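PDB 4GF2: erythrocyte binding antigen 140 from Plasmodium falciparum, which is an adhesin of the malaria parasite that probably binds glycophorin C and its sialic acid on erythrocytes during invasion, here seen as its two Duffy-binding-like domains. Local coordinates for residues 343-348 with 399-404; 103-108 with 173-178; 8-13 with 45-50; 54-59 with 125-130. The protein carries 3 engineered substitutions. One frame throughout, in Å; residues are numbered along the deposited sequence.

Contact 1: 343-348 with 399-404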
# COMPACT_ATOMS: atom_id res chain seq x y z
N PRO A 343 -17.68 17.92 -20.76
CA PRO A 343 -17.28 18.81 -19.68
C PRO A 343 -16.91 18.05 -18.41
O PRO A 343 -15.96 18.41 -17.71
CB PRO A 343 -18.53 19.65 -19.45
CG PRO A 343 -19.19 19.70 -20.79
CD PRO A 343 -18.91 18.38 -21.44
N ARG A 344 -17.66 16.99 -18.13
CA ARG A 344 -17.40 16.13 -16.98
C ARG A 344 -15.98 15.55 -17.04
O ARG A 344 -15.31 15.46 -16.02
CB ARG A 344 -18.44 15.01 -16.94
CG ARG A 344 -18.28 14.02 -15.80
CD ARG A 344 -19.08 12.75 -16.06
NE ARG A 344 -18.83 12.23 -17.40
CZ ARG A 344 -17.71 11.62 -17.77
NH1 ARG A 344 -16.72 11.44 -16.91
NH2 ARG A 344 -17.58 11.20 -19.02
N ARG A 345 -15.53 15.18 -18.24
CA ARG A 345 -14.20 14.62 -18.41
C ARG A 345 -13.12 15.69 -18.27
O ARG A 345 -12.03 15.43 -17.77
CB ARG A 345 -14.08 13.93 -19.77
CG ARG A 345 -12.67 13.50 -20.15
CD ARG A 345 -12.10 12.47 -19.20
NE ARG A 345 -10.72 12.11 -19.54
CZ ARG A 345 -9.64 12.76 -19.12
NH1 ARG A 345 -9.75 13.82 -18.33
NH2 ARG A 345 -8.44 12.36 -19.49
N GLN A 346 -13.45 16.90 -18.72
CA GLN A 346 -12.53 18.03 -18.65
C GLN A 346 -12.26 18.45 -17.21
O GLN A 346 -11.23 19.05 -16.92
CB GLN A 346 -13.11 19.23 -19.42
CG GLN A 346 -13.33 18.98 -20.89
CD GLN A 346 -14.03 20.14 -21.58
OE1 GLN A 346 -13.77 21.30 -21.28
NE2 GLN A 346 -14.93 19.82 -22.50
N THR A 347 -13.20 18.14 -16.32
CA THR A 347 -13.11 18.56 -14.93
C THR A 347 -12.99 17.38 -13.97
O THR A 347 -13.19 17.53 -12.77
CB THR A 347 -14.33 19.41 -14.53
OG1 THR A 347 -15.50 18.59 -14.54
CG2 THR A 347 -14.51 20.57 -15.51
N LEU A 348 -12.66 16.21 -14.51
CA LEU A 348 -12.51 14.99 -13.71
C LEU A 348 -11.41 15.14 -12.65
O LEU A 348 -10.32 15.63 -12.94
CB LEU A 348 -12.17 13.82 -14.63
CG LEU A 348 -11.90 12.46 -13.99
CD1 LEU A 348 -13.15 11.88 -13.39
CD2 LEU A 348 -11.31 11.51 -15.02
N TYR A 399 -16.48 6.81 -13.75
CA TYR A 399 -15.88 5.51 -13.45
C TYR A 399 -15.22 4.92 -14.69
O TYR A 399 -14.08 4.48 -14.65
CB TYR A 399 -16.96 4.56 -12.93
CG TYR A 399 -16.49 3.13 -12.82
CD1 TYR A 399 -15.51 2.78 -11.90
CD2 TYR A 399 -17.02 2.13 -13.62
CE1 TYR A 399 -15.07 1.48 -11.78
CE2 TYR A 399 -16.59 0.82 -13.51
CZ TYR A 399 -15.62 0.50 -12.59
OH TYR A 399 -15.18 -0.80 -12.47
N ALA A 400 -15.96 4.92 -15.80
CA ALA A 400 -15.46 4.35 -17.05
C ALA A 400 -14.29 5.17 -17.61
O ALA A 400 -13.37 4.61 -18.19
CB ALA A 400 -16.58 4.27 -18.06
N ASP A 401 -14.35 6.48 -17.45
CA ASP A 401 -13.26 7.34 -17.91
C ASP A 401 -12.00 7.03 -17.12
O ASP A 401 -10.90 7.00 -17.68
CB ASP A 401 -13.62 8.82 -17.76
CG ASP A 401 -14.51 9.33 -18.87
OD1 ASP A 401 -14.58 8.68 -19.94
OD2 ASP A 401 -15.13 10.39 -18.69
N LEU A 402 -12.15 6.79 -15.82
CA LEU A 402 -11.01 6.45 -14.99
C LEU A 402 -10.38 5.16 -15.49
O LEU A 402 -9.16 5.06 -15.61
CB LEU A 402 -11.44 6.30 -13.53
CG LEU A 402 -11.79 7.60 -12.81
CD1 LEU A 402 -12.47 7.31 -11.49
CD2 LEU A 402 -10.54 8.43 -12.60
N ALA A 403 -11.24 4.18 -15.78
CA ALA A 403 -10.78 2.91 -16.32
C ALA A 403 -9.97 3.13 -17.60
O ALA A 403 -8.92 2.51 -17.79
CB ALA A 403 -11.97 2.01 -16.60
N ASP A 404 -10.47 4.00 -18.46
CA ASP A 404 -9.79 4.28 -19.73
C ASP A 404 -8.46 4.98 -19.52
O ASP A 404 -7.53 4.82 -20.31
CB ASP A 404 -10.68 5.13 -20.63
CG ASP A 404 -11.58 4.29 -21.52
OD1 ASP A 404 -11.06 3.36 -22.16
OD2 ASP A 404 -12.80 4.56 -21.57
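A buried salt bridge between Arg-344 and Asp-401 joins the short helix 343-346 to the long helix 388-407 inside the second Duffy-binding-like domain, a largely helical, disulfide-braced fold. It illustrates how an isolated helical turn can be fastened to a helix bundle through charge. Arg-344 meets the carboxylate end-on: NH1 and NH2 both lie 2.6 Å from Asp-401 OD2, so a single oxygen sits in the fork of the guanidinium, close to its plane. Each N-H...O angle is 139°, the bend expected when two donors converge on one atom. Both nitrogens approach from the same face of the carboxylate, about 30° out of its plane, NH2 on the syn side and NH1 on the anti side. The arginine leaves its helix extended and then turns at chi3 (49°), which swings the guanidinium toward Asp-401. Arg-345 adds an aliphatic flank, its CD 3.7 Å from Asp-401 OD2, while its guanidinium goes on to Asp-410 and Asp-414. Beside the polar core, Leu-348 points toward helix 388-407, and its CD2 lies 4.0 Å from Leu-402 CD2. Helix 478-508 completes the network: Glu-485 takes Arg-344 NE, and Arg-481, Gln-478 and Trp-482 all donate to Asp-401 OD1. Both carboxylate oxygens are thus engaged, OD2 by one arginine and OD1 by three side chains of another helix. With two arginines around it, Asp-401 is probably held ionised despite its burial, and its rotation is fixed from both ends.

Contact 2: 103-108 with 173-178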
# COMPACT_ATOMS: atom_id res chain seq x y z
N GLY A 103 24.77 -29.56 23.87
CA GLY A 103 23.80 -30.11 22.94
C GLY A 103 22.41 -29.52 23.04
O GLY A 103 21.42 -30.21 22.81
N ASP A 104 22.32 -28.23 23.36
CA ASP A 104 21.03 -27.54 23.36
C ASP A 104 21.13 -26.27 22.51
O ASP A 104 21.12 -25.16 23.02
CB ASP A 104 20.60 -27.19 24.78
CG ASP A 104 19.28 -26.45 24.83
OD1 ASP A 104 18.46 -26.62 23.90
OD2 ASP A 104 19.05 -25.69 25.80
N ASP A 105 21.23 -26.46 21.20
CA ASP A 105 21.47 -25.36 20.28
C ASP A 105 20.61 -25.46 19.03
O ASP A 105 20.59 -26.49 18.36
CB ASP A 105 22.95 -25.34 19.88
CG ASP A 105 23.36 -24.04 19.23
OD1 ASP A 105 22.47 -23.21 18.94
OD2 ASP A 105 24.58 -23.85 19.01
N MET A 106 19.89 -24.38 18.73
CA MET A 106 19.06 -24.32 17.52
C MET A 106 19.88 -23.83 16.32
O MET A 106 19.51 -24.08 15.17
CB MET A 106 17.86 -23.40 17.75
CG MET A 106 16.82 -23.98 18.69
SD MET A 106 15.65 -22.74 19.29
CE MET A 106 16.67 -21.85 20.45
N ASP A 107 20.98 -23.13 16.60
CA ASP A 107 21.88 -22.64 15.56
C ASP A 107 22.62 -23.81 14.92
O ASP A 107 23.01 -24.76 15.60
CB ASP A 107 22.86 -21.63 16.17
CG ASP A 107 23.88 -21.12 15.17
OD1 ASP A 107 23.56 -21.02 13.96
OD2 ASP A 107 25.01 -20.81 15.60
N PHE A 108 22.82 -23.74 13.60
CA PHE A 108 23.40 -24.86 12.86
C PHE A 108 24.19 -24.39 11.64
O PHE A 108 24.23 -23.20 11.33
CB PHE A 108 22.29 -25.80 12.40
CG PHE A 108 21.47 -25.25 11.27
CD1 PHE A 108 20.44 -24.35 11.52
CD2 PHE A 108 21.73 -25.61 9.96
CE1 PHE A 108 19.68 -23.84 10.48
CE2 PHE A 108 20.97 -25.11 8.92
CZ PHE A 108 19.95 -24.22 9.18
N GLU A 173 19.45 -21.65 32.00
CA GLU A 173 18.11 -21.81 31.46
C GLU A 173 18.19 -22.39 30.06
O GLU A 173 19.20 -22.23 29.37
CB GLU A 173 17.40 -20.46 31.38
CG GLU A 173 17.40 -19.63 32.64
CD GLU A 173 16.59 -18.35 32.47
OE1 GLU A 173 17.03 -17.28 32.93
OE2 GLU A 173 15.49 -18.43 31.88
N PRO A 174 17.12 -23.05 29.61
CA PRO A 174 17.07 -23.53 28.22
C PRO A 174 17.36 -22.40 27.23
O PRO A 174 16.99 -21.26 27.48
CB PRO A 174 15.63 -24.02 28.07
CG PRO A 174 15.25 -24.43 29.45
CD PRO A 174 15.92 -23.45 30.37
N GLN A 175 18.01 -22.73 26.12
CA GLN A 175 18.40 -21.72 25.15
C GLN A 175 17.20 -20.92 24.65
O GLN A 175 17.27 -19.70 24.52
CB GLN A 175 19.12 -22.36 23.96
CG GLN A 175 19.52 -21.34 22.90
CD GLN A 175 20.26 -21.96 21.74
OE1 GLN A 175 19.70 -22.73 20.98
NE2 GLN A 175 21.54 -21.62 21.61
N ILE A 176 16.11 -21.62 24.36
CA ILE A 176 14.95 -20.97 23.76
C ILE A 176 14.31 -19.96 24.70
O ILE A 176 13.73 -18.97 24.25
CB ILE A 176 13.90 -22.00 23.31
CG1 ILE A 176 12.87 -21.33 22.42
CG2 ILE A 176 13.24 -22.65 24.53
CD1 ILE A 176 11.98 -22.30 21.72
N ASN A 177 14.39 -20.22 25.99
CA ASN A 177 13.91 -19.26 26.98
C ASN A 177 14.76 -17.99 26.91
O ASN A 177 14.24 -16.88 26.85
CB ASN A 177 13.93 -19.86 28.38
CG ASN A 177 13.03 -21.08 28.52
OD1 ASN A 177 12.85 -21.85 27.57
ND2 ASN A 177 12.46 -21.27 29.71
N LEU A 178 16.08 -18.18 26.91
CA LEU A 178 17.01 -17.07 26.84
C LEU A 178 16.88 -16.30 25.52
O LEU A 178 16.95 -15.08 25.51
CB LEU A 178 18.45 -17.56 27.02
CG LEU A 178 18.77 -18.18 28.38
CD1 LEU A 178 20.19 -18.75 28.41
CD2 LEU A 178 18.58 -17.17 29.49
O HOH W 1 16.01 -24.73 24.14
O HOH W 2 17.95 -25.04 21.74
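Gln-175 and the loop 103-108 are joined mainly by hydrogen bonds, a worked case of a helix start being read by a loop. Gln-175 N donates to Asp-104 OD2 (3.2 Å, nearly straight at 169°), arriving on the syn side but tilted out of the carboxylate plane. The glutamine side chain, fully extended with chi1 179° and chi2 178°, runs past Asp-104 and offers both ends of its amide to the next two residues. Gln-175 OE1 takes the N-H of Met-106 at 2.8 Å from Met-106 N, in the carbonyl plane, and NE2 donates a hydrogen bond to Asp-105 OD1 from above the carboxylate plane.

Asp-105 OD1 also closes an Asx turn with the N-H of Asp-107, which comes from the other face, and this turn shapes the linker between helices 83-101 and 110-127 of the first Duffy-binding-like domain. Gln-175 NE2 reaches Asp-96 of helix 83-101 as well.

Two waters extend the polar seam from Asp-104 OD1: one leads to Ile-176 N, the other to Gln-175 OE1. Apolar contact is left to Met-106, whose CE lies 4.0 Å from Ile-176 CB; Leu-239 of helix 213-242 packs on both residues.

Contact 3: 8-13 with 45-50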
# COMPACT_ATOMS: atom_id res chain seq x y z
N ARG A 8 46.29 -10.64 19.28
CA ARG A 8 45.64 -10.12 18.09
C ARG A 8 45.16 -11.27 17.22
O ARG A 8 44.09 -11.21 16.62
CB ARG A 8 46.60 -9.23 17.29
CG ARG A 8 47.04 -7.98 18.04
CD ARG A 8 45.92 -6.96 18.14
NE ARG A 8 45.62 -6.35 16.84
CZ ARG A 8 44.66 -5.45 16.64
NH1 ARG A 8 43.88 -5.06 17.63
NH2 ARG A 8 44.47 -4.95 15.42
N THR A 9 45.94 -12.34 17.18
CA THR A 9 45.58 -13.51 16.39
C THR A 9 44.24 -14.08 16.84
O THR A 9 43.39 -14.42 16.01
CB THR A 9 46.67 -14.60 16.49
OG1 THR A 9 47.93 -14.06 16.08
CG2 THR A 9 46.32 -15.79 15.60
N HIS A 10 44.04 -14.17 18.15
CA HIS A 10 42.77 -14.63 18.70
C HIS A 10 41.63 -13.72 18.26
O HIS A 10 40.57 -14.18 17.82
CB HIS A 10 42.83 -14.68 20.22
CG HIS A 10 43.87 -15.61 20.76
ND1 HIS A 10 44.30 -16.72 20.07
CD2 HIS A 10 44.57 -15.60 21.92
CE1 HIS A 10 45.22 -17.35 20.78
NE2 HIS A 10 45.40 -16.69 21.91
N LEU A 11 41.85 -12.41 18.38
CA LEU A 11 40.85 -11.43 18.01
C LEU A 11 40.43 -11.57 16.56
O LEU A 11 39.24 -11.64 16.25
CB LEU A 11 41.37 -10.01 18.26
CG LEU A 11 41.22 -9.50 19.70
CD1 LEU A 11 42.13 -8.30 19.95
CD2 LEU A 11 39.78 -9.13 19.97
N PHE A 12 41.40 -11.62 15.66
CA PHE A 12 41.11 -11.66 14.23
C PHE A 12 40.63 -13.03 13.77
O PHE A 12 39.96 -13.15 12.75
CB PHE A 12 42.32 -11.21 13.41
CG PHE A 12 42.56 -9.73 13.47
CD1 PHE A 12 41.70 -8.85 12.83
CD2 PHE A 12 43.65 -9.22 14.16
CE1 PHE A 12 41.92 -7.49 12.88
CE2 PHE A 12 43.87 -7.85 14.21
CZ PHE A 12 43.00 -6.99 13.57
N ALA A 13 40.97 -14.07 14.53
CA ALA A 13 40.49 -15.41 14.21
C ALA A 13 38.97 -15.41 14.15
O ALA A 13 38.37 -16.04 13.28
CB ALA A 13 41.00 -16.41 15.23
N ILE A 45 34.39 -18.66 18.15
CA ILE A 45 34.71 -20.07 18.28
C ILE A 45 35.84 -20.53 17.35
O ILE A 45 36.33 -21.65 17.47
CB ILE A 45 33.47 -20.93 17.99
CG1 ILE A 45 33.02 -20.73 16.55
CG2 ILE A 45 32.36 -20.56 18.96
CD1 ILE A 45 31.79 -21.52 16.17
N ALA A 46 36.26 -19.66 16.44
CA ALA A 46 37.28 -20.01 15.45
C ALA A 46 38.52 -20.61 16.10
O ALA A 46 39.13 -21.53 15.55
CB ALA A 46 37.66 -18.78 14.64
N ASN A 47 38.90 -20.10 17.26
CA ASN A 47 40.14 -20.53 17.91
C ASN A 47 40.18 -22.02 18.18
O ASN A 47 41.25 -22.63 18.16
CB ASN A 47 40.37 -19.74 19.20
CG ASN A 47 40.62 -18.27 18.94
OD1 ASN A 47 41.68 -17.89 18.43
ND2 ASN A 47 39.64 -17.44 19.27
N PHE A 48 39.02 -22.62 18.41
CA PHE A 48 38.93 -24.07 18.59
C PHE A 48 39.49 -24.81 17.38
O PHE A 48 40.09 -25.88 17.52
CB PHE A 48 37.49 -24.49 18.83
CG PHE A 48 36.98 -24.18 20.21
CD1 PHE A 48 37.51 -24.82 21.32
CD2 PHE A 48 35.96 -23.27 20.40
CE1 PHE A 48 37.05 -24.54 22.59
CE2 PHE A 48 35.49 -22.99 21.67
CZ PHE A 48 36.03 -23.63 22.76
N LEU A 49 39.30 -24.24 16.19
CA LEU A 49 39.73 -24.88 14.95
C LEU A 49 41.21 -24.67 14.66
O LEU A 49 41.77 -25.35 13.80
CB LEU A 49 38.89 -24.36 13.78
CG LEU A 49 37.41 -24.70 13.84
CD1 LEU A 49 36.62 -23.87 12.84
CD2 LEU A 49 37.19 -26.19 13.59
N ASN A 50 41.84 -23.74 15.36
CA ASN A 50 43.25 -23.47 15.15
C ASN A 50 44.15 -24.24 16.11
O ASN A 50 45.36 -24.06 16.13
CB ASN A 50 43.53 -21.97 15.29
CG ASN A 50 42.79 -21.15 14.26
OD1 ASN A 50 42.58 -21.59 13.13
ND2 ASN A 50 42.38 -19.95 14.64
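Ala-13 and Ala-46 bring the two backbones together, their CA atoms only 5.7 Å apart, and the small side chains make such closeness possible. Their methyl groups face one another with 4.1 Å between Ala-13 CB and Ala-46 CB. The methyl of Ala-46 also lies against the carbonyl of Ala-13. Ala-13 CB is also met by two amides, Asn-47 OD1 at 3.6 Å and Asn-50 ND2 at 3.8 Å, so one methyl group rests among three residues of the partner segment. These are van der Waals contacts between small groups, an example of close helix approach by way of alanine.

Helix 4-14 is here laid against the short, weakly bonded helix 46-49, near the N-terminal end of the modelled chain. Between them the chain passes through the two-stranded antiparallel hairpin 23-27 and 33-37, and the Cys-14–Cys-44 disulfide ties together the residues that immediately adjoin the two segments. Helix 56-78 lies behind the pair, touching His-10 through Ile-65 and Phe-48 through Ile-62 and Ser-66.

Polar contact is confined to one weak bond. His-10 ND1 donates to Asn-47 OD1 at 3.3 Å with a bent N-H...O angle of 130°. The imidazole and amide planes stand almost perpendicular, 87° apart, and the oxygen comes to the ring obliquely. With chi1 of -66°, Asn-47 sends its amide out from the short helix toward helix 4-14. There OD1 also lies 3.4 Å from His-10 CA, so the amide oxygen is set against the backbone of His-10 as well as its ring.

Contact 4: 54-59 with 125-130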
# COMPACT_ATOMS: atom_id res chain seq x y z
N GLU A 54 45.18 -31.03 21.94
CA GLU A 54 45.91 -32.25 22.26
C GLU A 54 45.46 -32.85 23.58
O GLU A 54 45.29 -34.07 23.70
CB GLU A 54 47.42 -31.99 22.31
CG GLU A 54 47.96 -31.14 21.16
CD GLU A 54 47.91 -29.66 21.46
OE1 GLU A 54 47.78 -29.29 22.65
OE2 GLU A 54 48.00 -28.85 20.51
N THR A 55 45.26 -31.99 24.58
CA THR A 55 44.90 -32.44 25.91
C THR A 55 43.70 -31.67 26.43
O THR A 55 43.24 -30.71 25.81
CB THR A 55 46.06 -32.24 26.89
OG1 THR A 55 46.31 -30.83 27.05
CG2 THR A 55 47.33 -32.92 26.37
N MET A 56 43.19 -32.09 27.58
CA MET A 56 42.06 -31.41 28.20
C MET A 56 42.49 -30.04 28.72
O MET A 56 41.71 -29.09 28.70
CB MET A 56 41.48 -32.24 29.34
CG MET A 56 40.93 -33.59 28.91
SD MET A 56 39.27 -33.89 29.52
CE MET A 56 39.42 -35.59 30.06
N GLU A 57 43.73 -29.95 29.19
CA GLU A 57 44.27 -28.68 29.63
C GLU A 57 44.21 -27.70 28.47
O GLU A 57 43.81 -26.55 28.64
CB GLU A 57 45.71 -28.83 30.12
CG GLU A 57 45.87 -29.76 31.32
CD GLU A 57 47.27 -29.73 31.91
OE1 GLU A 57 47.94 -28.68 31.79
OE2 GLU A 57 47.70 -30.75 32.49
N LYS A 58 44.60 -28.16 27.29
CA LYS A 58 44.60 -27.31 26.11
C LYS A 58 43.18 -26.88 25.77
O LYS A 58 42.92 -25.70 25.54
CB LYS A 58 45.22 -28.05 24.92
CG LYS A 58 45.58 -27.14 23.75
CD LYS A 58 46.61 -26.10 24.16
CE LYS A 58 47.09 -25.29 22.98
NZ LYS A 58 48.06 -24.24 23.39
N PHE A 59 42.26 -27.84 25.76
CA PHE A 59 40.86 -27.54 25.47
C PHE A 59 40.34 -26.45 26.41
O PHE A 59 39.61 -25.56 25.99
CB PHE A 59 39.99 -28.78 25.59
CG PHE A 59 38.52 -28.50 25.50
CD1 PHE A 59 37.91 -28.32 24.27
CD2 PHE A 59 37.74 -28.38 26.65
CE1 PHE A 59 36.55 -28.04 24.18
CE2 PHE A 59 36.39 -28.11 26.57
CZ PHE A 59 35.80 -27.93 25.33
N ASP A 125 38.03 -38.77 22.04
CA ASP A 125 39.40 -39.16 22.30
C ASP A 125 39.73 -39.06 23.79
O ASP A 125 40.34 -39.97 24.37
CB ASP A 125 40.37 -38.28 21.50
CG ASP A 125 40.13 -38.36 20.00
OD1 ASP A 125 39.57 -39.39 19.55
OD2 ASP A 125 40.50 -37.41 19.29
N TYR A 126 39.31 -37.96 24.42
CA TYR A 126 39.60 -37.72 25.83
C TYR A 126 39.08 -38.86 26.71
O TYR A 126 39.80 -39.36 27.58
CB TYR A 126 38.98 -36.40 26.29
CG TYR A 126 39.52 -35.17 25.59
CD1 TYR A 126 40.78 -35.16 24.99
CD2 TYR A 126 38.76 -34.00 25.53
CE1 TYR A 126 41.26 -34.03 24.36
CE2 TYR A 126 39.24 -32.87 24.90
CZ TYR A 126 40.48 -32.88 24.32
OH TYR A 126 40.95 -31.75 23.69
N TYR A 127 37.84 -39.26 26.47
CA TYR A 127 37.18 -40.25 27.33
C TYR A 127 37.04 -41.62 26.66
O TYR A 127 36.65 -42.59 27.30
CB TYR A 127 35.81 -39.73 27.74
CG TYR A 127 35.89 -38.55 28.68
CD1 TYR A 127 36.16 -37.28 28.19
CD2 TYR A 127 35.71 -38.71 30.04
CE1 TYR A 127 36.24 -36.20 29.04
CE2 TYR A 127 35.80 -37.64 30.90
CZ TYR A 127 36.06 -36.39 30.39
OH TYR A 127 36.15 -35.32 31.26
N LYS A 128 37.36 -41.69 25.37
CA LYS A 128 37.20 -42.93 24.63
C LYS A 128 35.78 -43.44 24.80
O LYS A 128 35.56 -44.57 25.23
CB LYS A 128 38.23 -43.96 25.10
CG LYS A 128 39.66 -43.49 24.86
CD LYS A 128 40.69 -44.51 25.31
CE LYS A 128 42.10 -43.95 25.16
NZ LYS A 128 42.39 -43.47 23.78
N GLU A 129 34.82 -42.59 24.47
CA GLU A 129 33.41 -42.92 24.55
C GLU A 129 32.69 -42.36 23.33
O GLU A 129 32.80 -41.17 23.03
CB GLU A 129 32.80 -42.33 25.82
CG GLU A 129 31.30 -42.53 25.95
CD GLU A 129 30.90 -43.98 26.07
OE1 GLU A 129 31.80 -44.85 26.06
OE2 GLU A 129 29.69 -44.26 26.17
N LYS A 130 31.94 -43.21 22.64
CA LYS A 130 31.26 -42.80 21.41
C LYS A 130 29.75 -42.68 21.61
O LYS A 130 29.05 -42.14 20.75
CB LYS A 130 31.59 -43.78 20.28
CG LYS A 130 33.07 -43.81 19.92
CD LYS A 130 33.39 -44.90 18.92
CE LYS A 130 34.89 -44.98 18.65
NZ LYS A 130 35.24 -46.11 17.75
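Met-56 sets its CG over one face of the Tyr-126 ring, toward the rim, the two side chains running past each other in opposite directions. CG makes the CH-pi contact, 4.1 Å from the centroid of the Tyr-126 ring and only 17° off the ring normal. The sulfur lies more obliquely, with SD 4.6 Å from the same centroid, in a Met-aromatic contact. Bends at chi2 and chi3 then carry the methyl to Tyr-127, whose side chain crosses the methionine at about a right angle; Met-56 CE is 3.4 Å from Tyr-127 CE1. One methionine thus bridges two successive tyrosines at the end of helix 110-127.

The Tyr-126 hydroxyl reaches the start of helix 56-78, its OH lying 3.7 Å from Phe-59 CB, and is hydrogen-bonded to the carbonyl of Leu-53. Thr-55 is the N-cap of this helix, its OG1 accepting from Lys-58 N. Phe-123 meets both Tyr-126 and Phe-59 edge-to-face, continuing the aromatic cluster inward.

Between the segments themselves the adhesion is therefore dispersion and CH-pi in character, with a polarisable thioether suited to matching two differently turned rings, while the tyrosine's polar end is satisfied by the neighbouring backbone.

In the fold
From the N terminus, contact 3 closes first, bringing helix 4-14 to helix 46-49 across the hairpin between them. Contact 4 follows, joining the start of helix 56-78 to the end of helix 110-127; it touches contact 3 through Phe-48 and Phe-59. Contact 2 crosses contact 4 along the chain: 103-108 falls within the loop that contact 4 closes, whereas 173-178 comes after it, so helix 175-202 is tied back to the same group of helices. Contact 1, in series with all three, closes the mostly helical span between 348 and 399 in the second Duffy-binding-like domain, tying helix 343-346 to helix 388-407; its centre is about 62 Å from that of contact 2.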